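PDB 3VOC: Beta/alpha-amylase from Paenibacillus polymyxa, which removes successive maltose units from the non-reducing ends of starch chains through its beta-amylase domain, the part in this structure, with alpha-amylase activity in the whole protein. Local coordinates for residues Gly12-Ile17 with Leu386-Asn391; Thr39-Trp44 with Ser79-Gly84; Trp44-Ser49 with Cys91-Pro96; Ser119-Pro124 with Gly158-Glu163. All blocks are in the same frame, centred on the assembly; numbering follows the deposited sequence.

Overall arrangement
The four contacts illustrate how the loops after the strands of a TIM barrel carry both substrate-site residues and a calcium site. Contacts 2 and 4 are buried and lie closer to the centre of the chain; contacts 1 and 3 are partly buried and farther out. Contact 1 joins the loops after the first and last barrel strands through an arginine-to-carbonyl bond, whereas contact 2 continues the pairing of the second and third strands and adds aromatic packing. Contact 3 shares Trp-44 with contact 2, is tied to it by the Cys-83 to Cys-91 disulfide, and turns to proline-on-tryptophan packing beside calcium. Contact 4, reached from contact 2 through Lys-82 to Glu-120 O, combines packing on Pro-160 with water bridges.

Contact 1 of 4, residues Gly12-Ile17 with Leu386-Asn391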
loop_
_atom_site.group_PDB
_atom_site.type_symbol
_atom_site.label_atom_id
_atom_site.label_comp_id
_atom_site.label_asym_id
_atom_site.label_seq_id
_atom_site.Cartn_x
_atom_site.Cartn_y
_atom_site.Cartn_z
ATOM N N GLY A 12 15.404 -0.114 -2.192
ATOM C CA GLY A 12 16.514 0.691 -1.718
ATOM C C GLY A 12 16.400 1.001 -0.229
ATOM O O GLY A 12 15.412 0.637 0.421
ATOM N N PRO A 13 17.406 1.698 0.314
ATOM C CA PRO A 13 17.435 1.928 1.753
ATOM C C PRO A 13 16.348 2.905 2.201
ATOM O O PRO A 13 15.831 3.698 1.391
ATOM C CB PRO A 13 18.839 2.512 2.005
ATOM C CG PRO A 13 19.324 3.011 0.715
ATOM C CD PRO A 13 18.476 2.413 -0.407
ATOM N N LEU A 14 15.997 2.834 3.480
ATOM C CA LEU A 14 14.975 3.729 4.017
ATOM C C LEU A 14 15.521 5.144 4.213
ATOM O O LEU A 14 14.933 6.111 3.718
ATOM C CB LEU A 14 14.404 3.179 5.338
ATOM C CG LEU A 14 13.295 4.010 5.985
ATOM C CD1 LEU A 14 12.058 4.071 5.093
ATOM C CD2 LEU A 14 12.931 3.452 7.395
ATOM N N ALA A 15 16.643 5.240 4.937
ATOM C CA ALA A 15 17.339 6.508 5.212
ATOM C C ALA A 15 17.849 7.195 3.946
ATOM O O ALA A 15 18.326 6.534 3.023
ATOM C CB ALA A 15 18.518 6.267 6.194
ATOM N N LYS A 16 17.738 8.522 3.904
ATOM C CA LYS A 16 18.239 9.300 2.775
ATOM C C LYS A 16 19.701 8.953 2.545
ATOM O O LYS A 16 20.456 8.775 3.507
ATOM C CB LYS A 16 18.096 10.794 3.055
ATOM C CG LYS A 16 18.430 11.673 1.868
ATOM C CD LYS A 16 18.468 13.129 2.301
ATOM C CE LYS A 16 19.144 14.010 1.266
ATOM N NZ LYS A 16 19.410 15.370 1.833
ATOM N N ILE A 17 20.089 8.813 1.282
ATOM C CA ILE A 17 21.461 8.464 0.961
ATOM C C ILE A 17 22.359 9.654 1.277
ATOM O O ILE A 17 22.193 10.720 0.700
ATOM C CB ILE A 17 21.657 8.112 -0.539
ATOM C CG1 ILE A 17 20.646 7.048 -1.012
ATOM C CG2 ILE A 17 23.120 7.697 -0.800
ATOM C CD1 ILE A 17 20.808 5.716 -0.360
ATOM N N LEU A 386 12.634 -7.621 -3.054
ATOM C CA LEU A 386 13.126 -7.932 -1.714
ATOM C C LEU A 386 13.352 -6.692 -0.844
ATOM O O LEU A 386 14.081 -5.769 -1.235
ATOM C CB LEU A 386 14.412 -8.779 -1.773
ATOM C CG LEU A 386 14.705 -9.249 -0.322
ATOM C CD1 LEU A 386 13.971 -10.530 0.039
ATOM C CD2 LEU A 386 16.140 -9.411 -0.075
ATOM N N LEU A 387 12.707 -6.650 0.323
ATOM C CA LEU A 387 12.986 -5.610 1.314
ATOM C C LEU A 387 14.034 -6.129 2.292
ATOM O O LEU A 387 13.821 -7.195 2.880
ATOM C CB LEU A 387 11.709 -5.257 2.091
ATOM C CG LEU A 387 10.724 -4.323 1.377
ATOM C CD1 LEU A 387 9.936 -5.043 0.276
ATOM C CD2 LEU A 387 9.767 -3.668 2.387
ATOM N N ARG A 388 15.177 -5.455 2.466
ATOM C CA ARG A 388 15.694 -4.315 1.685
ATOM C C ARG A 388 17.142 -4.562 1.318
ATOM O O ARG A 388 17.732 -5.592 1.684
ATOM C CB ARG A 388 15.737 -3.054 2.539
ATOM C CG ARG A 388 14.672 -2.122 2.311
ATOM C CD ARG A 388 14.644 -1.154 3.481
ATOM N NE ARG A 388 13.268 -0.829 3.776
ATOM C CZ ARG A 388 12.571 0.113 3.147
ATOM N NH1 ARG A 388 13.120 0.835 2.169
ATOM N NH2 ARG A 388 11.317 0.313 3.501
ATOM N N ILE A 389 17.723 -3.590 0.608
ATOM C CA ILE A 389 19.070 -3.708 0.089
ATOM C C ILE A 389 20.110 -4.102 1.158
ATOM O O ILE A 389 20.934 -4.973 0.903
ATOM C CB ILE A 389 19.489 -2.420 -0.711
ATOM C CG1 ILE A 389 20.865 -2.582 -1.363
ATOM C CG2 ILE A 389 19.444 -1.155 0.167
ATOM C CD1 ILE A 389 21.151 -1.499 -2.441
ATOM N N ASN A 390 20.053 -3.500 2.350
ATOM C CA ASN A 390 21.065 -3.800 3.379
ATOM C C ASN A 390 20.936 -5.221 3.957
ATOM O O ASN A 390 21.857 -5.722 4.602
ATOM C CB ASN A 390 21.086 -2.723 4.472
ATOM C CG ASN A 390 21.894 -1.498 4.065
ATOM O OD1 ASN A 390 21.509 -0.730 3.165
ATOM N ND2 ASN A 390 23.039 -1.321 4.714
ATOM N N ASN A 391 19.807 -5.884 3.685
ATOM C CA ASN A 391 19.667 -7.287 4.055
ATOM C C ASN A 391 20.376 -8.226 3.077
ATOM O O ASN A 391 20.535 -9.417 3.372
ATOM C CB ASN A 391 18.189 -7.668 4.223
ATOM C CG ASN A 391 17.445 -6.721 5.164
ATOM O OD1 ASN A 391 16.529 -6.011 4.753
ATOM N ND2 ASN A 391 17.866 -6.685 6.417
#
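Gly-12 and Ile-389 bring the two backbones nearest to each other, with their CA atoms 5.4 Å apart, yet no main-chain hydrogen bond joins the segments, and side chains do the bridging. Chief among them is Arg-388, whose NH1 gives a hydrogen bond of 2.9 Å to Gly-12 O. The oxygen sits at the edge of the guanidinium and close to its plane, although the N-H is somewhat bent from the line, at 147°. The aliphatic part of the arginine runs past the same carbonyl, CG lying 3.4 Å from Gly-12 O, and the bend at chi3 (-143°) sets the direction of the guanidinium beyond it. Leu-14 comes from another direction: its CB rests over the centre of one guanidinium face, 4.1 Å above the plane. A bond at the edge and a hydrocarbon on the face together limit how the flat group can tilt.

The apolar half belongs to Ile-389. Its CG1 points opposite the backbone N (chi1 -175°), which leaves CG2 to meet the Pro-13 ring, 3.7 Å from CD, the two side chains lying side by side. Phe-23 of helix 20-32 also packs on Pro-13. On the arginine's own side, Arg-388 N is bonded to Asn-391 OD1 at 2.7 Å, on a lone pair in the carbonyl plane, within the turn that follows the cis peptide bond before Arg-388.

Arg-388 probably binds substrate, as in related enzymes, and its side chain lies about 5 Å from that of Asp-41; the contact lies where the TIM barrel of a family 14 glycosidase closes on itself, the loops after its first and last strands meeting at the active-site end.

Contact 2 of 4, residues Thr39-Trp44 with Ser79-Gly84; sequences TTDVWW and STHKCG
Backbone bonds pair Trp-43 with Ser-79 in a parallel bridge, their CA atoms 4.8 Å apart: Ser-79 N donates to Val-42 O at 2.8 Å, and Trp-44 N to Ser-79 O at 2.9 Å. A side-chain bond runs beside them. Ser-79 OG gives its hydrogen to Asp-41 OD1 over a short 2.5 Å, meeting the anti side of the carboxylate, so a second-shell serine helps position an aspartate that probably contacts substrate.

Aromatic interactions centre on the Trp-43 indole. Cys-83 CB makes a CH-pi contact over one face, 3.9 Å from the centroid of the six-membered ring, with its sulfur oblique to the same ring, while the CB atoms of Asp-41 and Ser-79 press on the opposite face near the rim. At the edge, His-81 O lies in the ring plane, 3.4 Å from Trp-43 CE3. The imidazole of His-81 receives the indole edge on its face in an offset edge-to-face pair, planes at 69°. Its CG stands between the backbone N and carbonyl carbon (chi1 58°), which swings the ring back to the tryptophan, and ND1 is held by Ser-157. A leucine in place of Trp-43 has no flat ring, and it would probably open a gap between His-81 and Cys-83, leaving the imidazole face without its edge-on partner and Cys-83 CB without an aromatic face.

Apolar packing adds Thr-80 CG2 over the rim of the Trp-44 ring, 3.9 Å from CE3.

The bridge is the last pairing of the neighbouring barrel strands 37-43 and 73-79, at their C-terminal ends; Leu-136 of helix 127-144 packs against Trp-44 and Thr-80, and Tyr-60 of helix 58-69 takes the Trp-43 amide.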
loop_
_atom_site.group_PDB
_atom_site.type_symbol
_atom_site.label_atom_id
_atom_site.label_comp_id
_atom_site.label_asym_id
_atom_site.label_seq_id
_atom_site.Cartn_x
_atom_site.Cartn_y
_atom_site.Cartn_z
ATOM N N THR A 39 13.768 -0.702 -6.428
ATOM C CA THR A 39 12.515 0.020 -6.110
ATOM C C THR A 39 12.770 1.075 -5.013
ATOM O O THR A 39 13.570 0.862 -4.091
ATOM C CB THR A 39 11.334 -0.900 -5.711
ATOM O OG1 THR A 39 11.533 -1.369 -4.374
ATOM C CG2 THR A 39 11.214 -2.117 -6.671
ATOM N N THR A 40 12.092 2.217 -5.128
ATOM C CA THR A 40 12.485 3.389 -4.347
ATOM C C THR A 40 11.267 4.194 -3.927
ATOM O O THR A 40 10.512 4.653 -4.780
ATOM C CB THR A 40 13.388 4.326 -5.185
ATOM O OG1 THR A 40 14.543 3.608 -5.640
ATOM C CG2 THR A 40 13.826 5.569 -4.365
ATOM N N ASP A 41 11.083 4.377 -2.619
ATOM C CA ASP A 41 10.148 5.383 -2.140
ATOM C C ASP A 41 10.595 6.767 -2.602
ATOM O O ASP A 41 11.677 7.233 -2.226
ATOM C CB ASP A 41 10.037 5.375 -0.621
ATOM C CG ASP A 41 9.049 4.342 -0.116
ATOM O OD1 ASP A 41 7.904 4.297 -0.601
ATOM O OD2 ASP A 41 9.420 3.586 0.787
ATOM N N VAL A 42 9.777 7.391 -3.445
ATOM C CA VAL A 42 10.005 8.786 -3.878
ATOM C C VAL A 42 9.086 9.610 -2.995
ATOM O O VAL A 42 7.881 9.764 -3.276
ATOM C CB VAL A 42 9.762 8.965 -5.399
ATOM C CG1 VAL A 42 10.042 10.397 -5.860
ATOM C CG2 VAL A 42 10.638 7.967 -6.197
ATOM N N TRP A 43 9.648 10.079 -1.877
ATOM C CA TRP A 43 8.837 10.692 -0.808
ATOM C C TRP A 43 8.225 12.045 -1.217
ATOM O O TRP A 43 8.943 12.978 -1.585
ATOM C CB TRP A 43 9.677 10.875 0.469
ATOM C CG TRP A 43 10.089 9.581 1.083
ATOM C CD1 TRP A 43 11.330 9.029 1.072
ATOM C CD2 TRP A 43 9.240 8.655 1.776
ATOM N NE1 TRP A 43 11.312 7.819 1.725
ATOM C CE2 TRP A 43 10.042 7.564 2.164
ATOM C CE3 TRP A 43 7.872 8.644 2.098
ATOM C CZ2 TRP A 43 9.530 6.455 2.861
ATOM C CZ3 TRP A 43 7.357 7.542 2.802
ATOM C CH2 TRP A 43 8.190 6.462 3.176
ATOM N N TRP A 44 6.905 12.159 -1.123
ATOM C CA TRP A 44 6.252 13.444 -1.364
ATOM C C TRP A 44 6.898 14.575 -0.552
ATOM O O TRP A 44 7.129 15.687 -1.070
ATOM C CB TRP A 44 4.757 13.345 -1.048
ATOM C CG TRP A 44 3.924 14.428 -1.705
ATOM C CD1 TRP A 44 4.347 15.367 -2.645
ATOM C CD2 TRP A 44 2.525 14.657 -1.515
ATOM N NE1 TRP A 44 3.289 16.156 -3.015
ATOM C CE2 TRP A 44 2.162 15.744 -2.343
ATOM C CE3 TRP A 44 1.534 14.041 -0.717
ATOM C CZ2 TRP A 44 0.856 16.239 -2.391
ATOM C CZ3 TRP A 44 0.245 14.515 -0.781
ATOM C CH2 TRP A 44 -0.090 15.614 -1.611
ATOM N N SER A 79 5.537 8.158 -3.484
ATOM C CA SER A 79 5.158 7.869 -2.099
ATOM C C SER A 79 4.496 9.068 -1.422
ATOM O O SER A 79 5.161 9.854 -0.741
ATOM C CB SER A 79 6.384 7.412 -1.317
ATOM O OG SER A 79 6.842 6.196 -1.861
ATOM N N THR A 80 3.190 9.189 -1.657
ATOM C CA THR A 80 2.328 10.220 -1.091
ATOM C C THR A 80 1.856 9.768 0.311
ATOM O O THR A 80 0.652 9.790 0.649
ATOM C CB THR A 80 1.118 10.424 -2.000
ATOM O OG1 THR A 80 0.571 9.145 -2.331
ATOM C CG2 THR A 80 1.533 11.129 -3.310
ATOM N N HIS A 81 2.809 9.311 1.117
ATOM C CA HIS A 81 2.510 8.951 2.493
ATOM C C HIS A 81 3.657 9.387 3.388
ATOM O O HIS A 81 4.734 9.732 2.901
ATOM C CB HIS A 81 2.196 7.450 2.634
ATOM C CG HIS A 81 3.289 6.542 2.158
ATOM N ND1 HIS A 81 3.438 6.184 0.837
ATOM C CD2 HIS A 81 4.255 5.880 2.838
ATOM C CE1 HIS A 81 4.462 5.359 0.718
ATOM N NE2 HIS A 81 4.977 5.160 1.919
ATOM N N LYS A 82 3.399 9.401 4.692
ATOM C CA LYS A 82 4.361 9.837 5.687
ATOM C C LYS A 82 5.243 8.670 6.099
ATOM O O LYS A 82 4.773 7.529 6.150
ATOM C CB LYS A 82 3.602 10.407 6.905
ATOM C CG LYS A 82 4.421 10.538 8.189
ATOM C CD LYS A 82 3.755 11.491 9.196
ATOM C CE LYS A 82 2.465 10.934 9.772
ATOM N NZ LYS A 82 1.969 11.797 10.902
ATOM N N CYS A 83 6.518 8.947 6.364
ATOM C CA CYS A 83 7.376 7.973 7.031
ATOM C C CYS A 83 7.526 8.396 8.487
ATOM O O CYS A 83 7.991 9.511 8.765
ATOM C CB CYS A 83 8.756 7.888 6.368
ATOM S SG CYS A 83 9.641 6.359 6.725
ATOM N N GLY A 84 7.124 7.522 9.408
ATOM C CA GLY A 84 7.286 7.785 10.847
ATOM C C GLY A 84 6.736 9.106 11.374
ATOM O O GLY A 84 5.551 9.394 11.227
#

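Contact 3 of 4, residues Trp44-Ser49 with Cys91-Pro96. With CA (calcium ion), chain B.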
loop_
_atom_site.group_PDB
_atom_site.type_symbol
_atom_site.label_atom_id
_atom_site.label_comp_id
_atom_site.label_asym_id
_atom_site.label_seq_id
_atom_site.Cartn_x
_atom_site.Cartn_y
_atom_site.Cartn_z
ATOM N N TRP A 44 6.905 12.159 -1.123
ATOM C CA TRP A 44 6.252 13.444 -1.364
ATOM C C TRP A 44 6.898 14.575 -0.552
ATOM O O TRP A 44 7.129 15.687 -1.070
ATOM C CB TRP A 44 4.757 13.345 -1.048
ATOM C CG TRP A 44 3.924 14.428 -1.705
ATOM C CD1 TRP A 44 4.347 15.367 -2.645
ATOM C CD2 TRP A 44 2.525 14.657 -1.515
ATOM N NE1 TRP A 44 3.289 16.156 -3.015
ATOM C CE2 TRP A 44 2.162 15.744 -2.343
ATOM C CE3 TRP A 44 1.534 14.041 -0.717
ATOM C CZ2 TRP A 44 0.856 16.239 -2.391
ATOM C CZ3 TRP A 44 0.245 14.515 -0.781
ATOM C CH2 TRP A 44 -0.090 15.614 -1.611
ATOM N N GLY A 45 7.206 14.267 0.713
ATOM C CA GLY A 45 7.803 15.221 1.653
ATOM C C GLY A 45 9.174 15.722 1.219
ATOM O O GLY A 45 9.598 16.789 1.646
ATOM N N TYR A 46 9.862 14.941 0.381
ATOM C CA TYR A 46 11.158 15.322 -0.173
ATOM C C TYR A 46 11.040 16.193 -1.412
ATOM O O TYR A 46 11.940 16.992 -1.687
ATOM C CB TYR A 46 11.964 14.088 -0.589
ATOM C CG TYR A 46 12.719 13.364 0.505
ATOM C CD1 TYR A 46 12.452 13.591 1.848
ATOM C CD2 TYR A 46 13.685 12.397 0.178
ATOM C CE1 TYR A 46 13.140 12.894 2.861
ATOM C CE2 TYR A 46 14.384 11.702 1.179
ATOM C CZ TYR A 46 14.102 11.951 2.509
ATOM O OH TYR A 46 14.765 11.263 3.504
ATOM N N VAL A 47 9.982 15.998 -2.197
ATOM C CA VAL A 47 9.976 16.543 -3.552
ATOM C C VAL A 47 9.028 17.720 -3.770
ATOM O O VAL A 47 9.123 18.389 -4.783
ATOM C CB VAL A 47 9.708 15.450 -4.636
ATOM C CG1 VAL A 47 10.719 14.309 -4.519
ATOM C CG2 VAL A 47 8.261 14.900 -4.533
ATOM N N GLU A 48 8.110 17.955 -2.842
ATOM C CA GLU A 48 7.227 19.120 -2.924
ATOM C C GLU A 48 7.104 19.758 -1.531
ATOM O O GLU A 48 6.011 20.083 -1.082
ATOM C CB GLU A 48 5.857 18.718 -3.504
ATOM C CG GLU A 48 5.013 19.879 -4.061
ATOM C CD GLU A 48 3.646 19.445 -4.589
ATOM O OE1 GLU A 48 3.413 18.223 -4.802
ATOM O OE2 GLU A 48 2.783 20.330 -4.803
ATOM N N SER A 49 8.239 19.939 -0.858
ATOM C CA SER A 49 8.243 20.357 0.544
ATOM C C SER A 49 8.085 21.863 0.721
ATOM O O SER A 49 7.502 22.317 1.706
ATOM C CB SER A 49 9.527 19.910 1.264
ATOM O OG SER A 49 10.668 20.587 0.744
ATOM N N CYS A 91 12.139 6.894 11.041
ATOM C CA CYS A 91 12.197 7.888 9.980
ATOM C C CYS A 91 11.303 9.054 10.365
ATOM O O CYS A 91 10.482 8.939 11.276
ATOM C CB CYS A 91 11.762 7.274 8.647
ATOM S SG CYS A 91 10.130 6.508 8.692
ATOM N N ASN A 92 11.487 10.185 9.693
ATOM C CA ASN A 92 10.637 11.338 9.920
ATOM C C ASN A 92 10.449 12.079 8.623
ATOM O O ASN A 92 11.163 13.040 8.343
ATOM C CB ASN A 92 11.224 12.262 10.987
ATOM C CG ASN A 92 10.284 13.388 11.352
ATOM O OD1 ASN A 92 9.169 13.494 10.803
ATOM N ND2 ASN A 92 10.720 14.250 12.282
ATOM N N ILE A 93 9.501 11.608 7.815
ATOM C CA ILE A 93 9.268 12.207 6.506
ATOM C C ILE A 93 7.767 12.469 6.367
ATOM O O ILE A 93 7.026 11.655 5.795
ATOM C CB ILE A 93 9.807 11.326 5.337
ATOM C CG1 ILE A 93 11.241 10.844 5.642
ATOM C CG2 ILE A 93 9.707 12.112 3.997
ATOM C CD1 ILE A 93 11.777 9.718 4.721
ATOM N N PRO A 94 7.315 13.614 6.894
ATOM C CA PRO A 94 5.887 13.911 6.894
ATOM C C PRO A 94 5.401 14.283 5.498
ATOM O O PRO A 94 6.212 14.499 4.593
ATOM C CB PRO A 94 5.777 15.096 7.877
ATOM C CG PRO A 94 7.107 15.803 7.743
ATOM C CD PRO A 94 8.118 14.701 7.495
ATOM N N LEU A 95 4.090 14.308 5.310
ATOM C CA LEU A 95 3.518 14.934 4.109
ATOM C C LEU A 95 3.984 16.394 4.020
ATOM O O LEU A 95 4.311 16.992 5.044
ATOM C CB LEU A 95 1.991 14.878 4.157
ATOM C CG LEU A 95 1.309 13.499 4.218
ATOM C CD1 LEU A 95 -0.204 13.670 4.255
ATOM C CD2 LEU A 95 1.720 12.613 3.035
ATOM N N PRO A 96 4.023 16.977 2.798
ATOM C CA PRO A 96 4.380 18.392 2.671
ATOM C C PRO A 96 3.610 19.254 3.676
ATOM O O PRO A 96 2.372 19.175 3.755
ATOM C CB PRO A 96 3.963 18.714 1.236
ATOM C CG PRO A 96 4.222 17.409 0.497
ATOM C CD PRO A 96 3.736 16.362 1.484
HETATM CA CA CA B . 0.621 20.385 -5.733
HETATM O O HOH W 1 5.995 12.181 2.473
HETATM O O HOH W 2 1.226 18.175 -6.211
#
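Beside the calcium site, the one-turn helix 44-47 receives Pro-96 on the indole of Trp-44. Pro-96 CG stands 3.6 Å from the centroid of the five-membered ring and only 4° off its normal, a CH-pi contact, while Leu-95 CD2 touches CE3 obliquely. From the same indole, NE1 donates to Glu-48 OE1 at 2.7 Å with a straight N-H (180°), in the ring plane but from above the carboxylate plane. In Glu-48, CG lies opposite the backbone N (chi1 -161°) and the chain runs extended, which takes the carboxylate out to the metal: OE2 binds calcium at 2.4 Å, and OE1 also accepts from a water that is itself a calcium ligand. Asp-52, Asn-53, Gln-132 and Glu-135 complete the site. A phenylalanine at Trp-44 has no such N-H, and would probably leave Glu-48 OE1 without its indole partner and the carboxylate less firmly oriented, though OE2 would still be on the metal.

Helix 44-47 directly follows the second strand of the TIM barrel, and residues 91-96 lead out of the small hairpin of strands 83-84 and 92-93. Where they pass, Gly-45 CA lies 3.4 Å from Pro-94 O in a CA-H...O contact; a CB here would clash with that oxygen. One water links the pair further, accepting from Gly-45 N and donating to Pro-94 O. Farther out, Ile-93 crosses Tyr-46 obliquely, CG2 approaching CE1 at 3.7 Å. Pro-96 CB meanwhile meets Glu-48 O at 3.4 Å, the oxygen that accepts from Trp-98 NE1.

Contact 4 of 4, residues Ser119-Pro124 with Gly158-Glu163; sequences SEALSP and GGPSGE
Glu-120 turns CG away from its carbonyl carbon (chi1 -79°) and then runs extended (chi2 -173°), carrying its carboxylate across Pro-160 toward Ser-161. The meeting takes place at the active-site end of the TIM barrel, between the loop that precedes helix 127-144 and the loop after strand 153-156, which holds Glu-163, the predicted proton donor. No direct hydrogen bond spans the segments; the contact is one of van der Waals packing and water.

Pro-160 is the platform. Glu-120 and the proline cross at about a right angle, with Glu-120 CB 3.9 Å from Pro-160 CB, and the carboxylate also comes down on this methylene, OE2 at 3.6 Å. Ala-121 presses its methyl against the Gly-159 to Pro-160 peptide, with CB 3.9 Å from Pro-160 N and about as far from Gly-159 C. Pro-167 and Tyr-170 also pack on the glutamate, and Pro-167 touches Pro-160 as well, while the backbone O of Glu-120 accepts from Lys-82 N, tying the loop to the segment of His-81.

The loop at Pro-160 is tightly turned. Ser-161 has a positive phi (53°), and Glu-163 N returns to Pro-160 O at 3.0 Å, so the proline that Glu-120 packs on lies within the turn leading to the predicted catalytic residue. Glu-163 OE1 is itself held by Arg-165 and Ser-281.

Two waters fill the step between Glu-120 OE2 and Ser-161, which lie too far apart to bond directly. One donates to OE2 and accepts from Ser-161 N at 2.7 Å; the other donates to Glu-120 OE2 at 2.6 Å and is hydrogen-bonded to Ser-161 OG at 2.7 Å.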
loop_
_atom_site.group_PDB
_atom_site.type_symbol
_atom_site.label_atom_id
_atom_site.label_comp_id
_atom_site.label_asym_id
_atom_site.label_seq_id
_atom_site.Cartn_x
_atom_site.Cartn_y
_atom_site.Cartn_z
ATOM N N SER A 119 -2.491 11.172 10.182
ATOM C CA SER A 119 -2.168 11.928 8.961
ATOM C C SER A 119 -1.084 11.222 8.135
ATOM O O SER A 119 -0.252 11.870 7.520
ATOM C CB SER A 119 -1.714 13.343 9.337
ATOM O OG SER A 119 -0.538 13.258 10.127
ATOM N N GLU A 120 -1.098 9.889 8.122
ATOM C CA GLU A 120 -0.123 9.105 7.339
ATOM C C GLU A 120 -0.259 9.305 5.834
ATOM O O GLU A 120 0.704 9.140 5.090
ATOM C CB GLU A 120 -0.271 7.620 7.641
ATOM C CG GLU A 120 0.359 7.156 8.944
ATOM C CD GLU A 120 0.304 5.650 9.037
ATOM O OE1 GLU A 120 -0.713 5.133 9.564
ATOM O OE2 GLU A 120 1.232 4.986 8.527
ATOM N N ALA A 121 -1.463 9.632 5.380
ATOM C CA ALA A 121 -1.705 9.961 3.978
ATOM C C ALA A 121 -2.958 10.810 3.943
ATOM O O ALA A 121 -3.739 10.802 4.907
ATOM C CB ALA A 121 -1.887 8.685 3.147
ATOM N N LEU A 122 -3.157 11.537 2.841
ATOM C CA LEU A 122 -4.382 12.322 2.674
ATOM C C LEU A 122 -5.577 11.405 2.560
ATOM O O LEU A 122 -5.485 10.346 1.943
ATOM C CB LEU A 122 -4.303 13.193 1.416
ATOM C CG LEU A 122 -3.220 14.270 1.392
ATOM C CD1 LEU A 122 -3.268 14.991 0.053
ATOM C CD2 LEU A 122 -3.463 15.249 2.538
ATOM N N SER A 123 -6.699 11.799 3.157
ATOM C CA SER A 123 -7.925 11.026 2.997
ATOM C C SER A 123 -8.390 11.094 1.553
ATOM O O SER A 123 -8.379 12.178 0.966
ATOM C CB SER A 123 -9.040 11.596 3.883
ATOM O OG SER A 123 -10.265 10.912 3.646
ATOM N N PRO A 124 -8.860 9.959 0.995
ATOM C CA PRO A 124 -9.514 9.963 -0.318
ATOM C C PRO A 124 -10.739 10.867 -0.341
ATOM O O PRO A 124 -11.173 11.287 -1.409
ATOM C CB PRO A 124 -9.968 8.519 -0.495
ATOM C CG PRO A 124 -9.088 7.722 0.363
ATOM C CD PRO A 124 -8.786 8.604 1.561
ATOM N N GLY A 158 -1.300 4.051 -2.423
ATOM C CA GLY A 158 -2.750 4.156 -2.210
ATOM C C GLY A 158 -3.146 4.576 -0.803
ATOM O O GLY A 158 -4.331 4.702 -0.509
ATOM N N GLY A 159 -2.165 4.779 0.067
ATOM C CA GLY A 159 -2.432 5.175 1.455
ATOM C C GLY A 159 -1.244 4.926 2.369
ATOM O O GLY A 159 -0.094 4.862 1.895
ATOM N N PRO A 160 -1.503 4.812 3.685
ATOM C CA PRO A 160 -0.438 4.650 4.677
ATOM C C PRO A 160 0.527 3.544 4.288
ATOM O O PRO A 160 0.115 2.482 3.775
ATOM C CB PRO A 160 -1.191 4.270 5.955
ATOM C CG PRO A 160 -2.598 4.887 5.758
ATOM C CD PRO A 160 -2.850 4.752 4.298
ATOM N N SER A 161 1.809 3.801 4.527
ATOM C CA SER A 161 2.883 2.843 4.190
ATOM C C SER A 161 2.877 2.362 2.739
ATOM O O SER A 161 3.338 1.256 2.450
ATOM C CB SER A 161 2.880 1.649 5.164
ATOM O OG SER A 161 3.233 2.087 6.471
ATOM N N GLY A 162 2.382 3.190 1.826
ATOM C CA GLY A 162 2.339 2.832 0.416
ATOM C C GLY A 162 1.308 1.775 0.045
ATOM O O GLY A 162 1.397 1.169 -1.024
ATOM N N GLU A 163 0.308 1.584 0.903
ATOM C CA GLU A 163 -0.683 0.539 0.715
ATOM C C GLU A 163 -2.077 1.108 0.586
ATOM O O GLU A 163 -2.432 2.064 1.274
ATOM C CB GLU A 163 -0.624 -0.427 1.902
ATOM C CG GLU A 163 0.716 -1.142 1.997
ATOM C CD GLU A 163 0.849 -1.992 3.262
ATOM O OE1 GLU A 163 0.107 -1.766 4.254
ATOM O OE2 GLU A 163 1.698 -2.906 3.247
HETATM O O HOH W 3 2.465 5.969 6.057
HETATM O O HOH W 4 1.425 2.346 8.511
#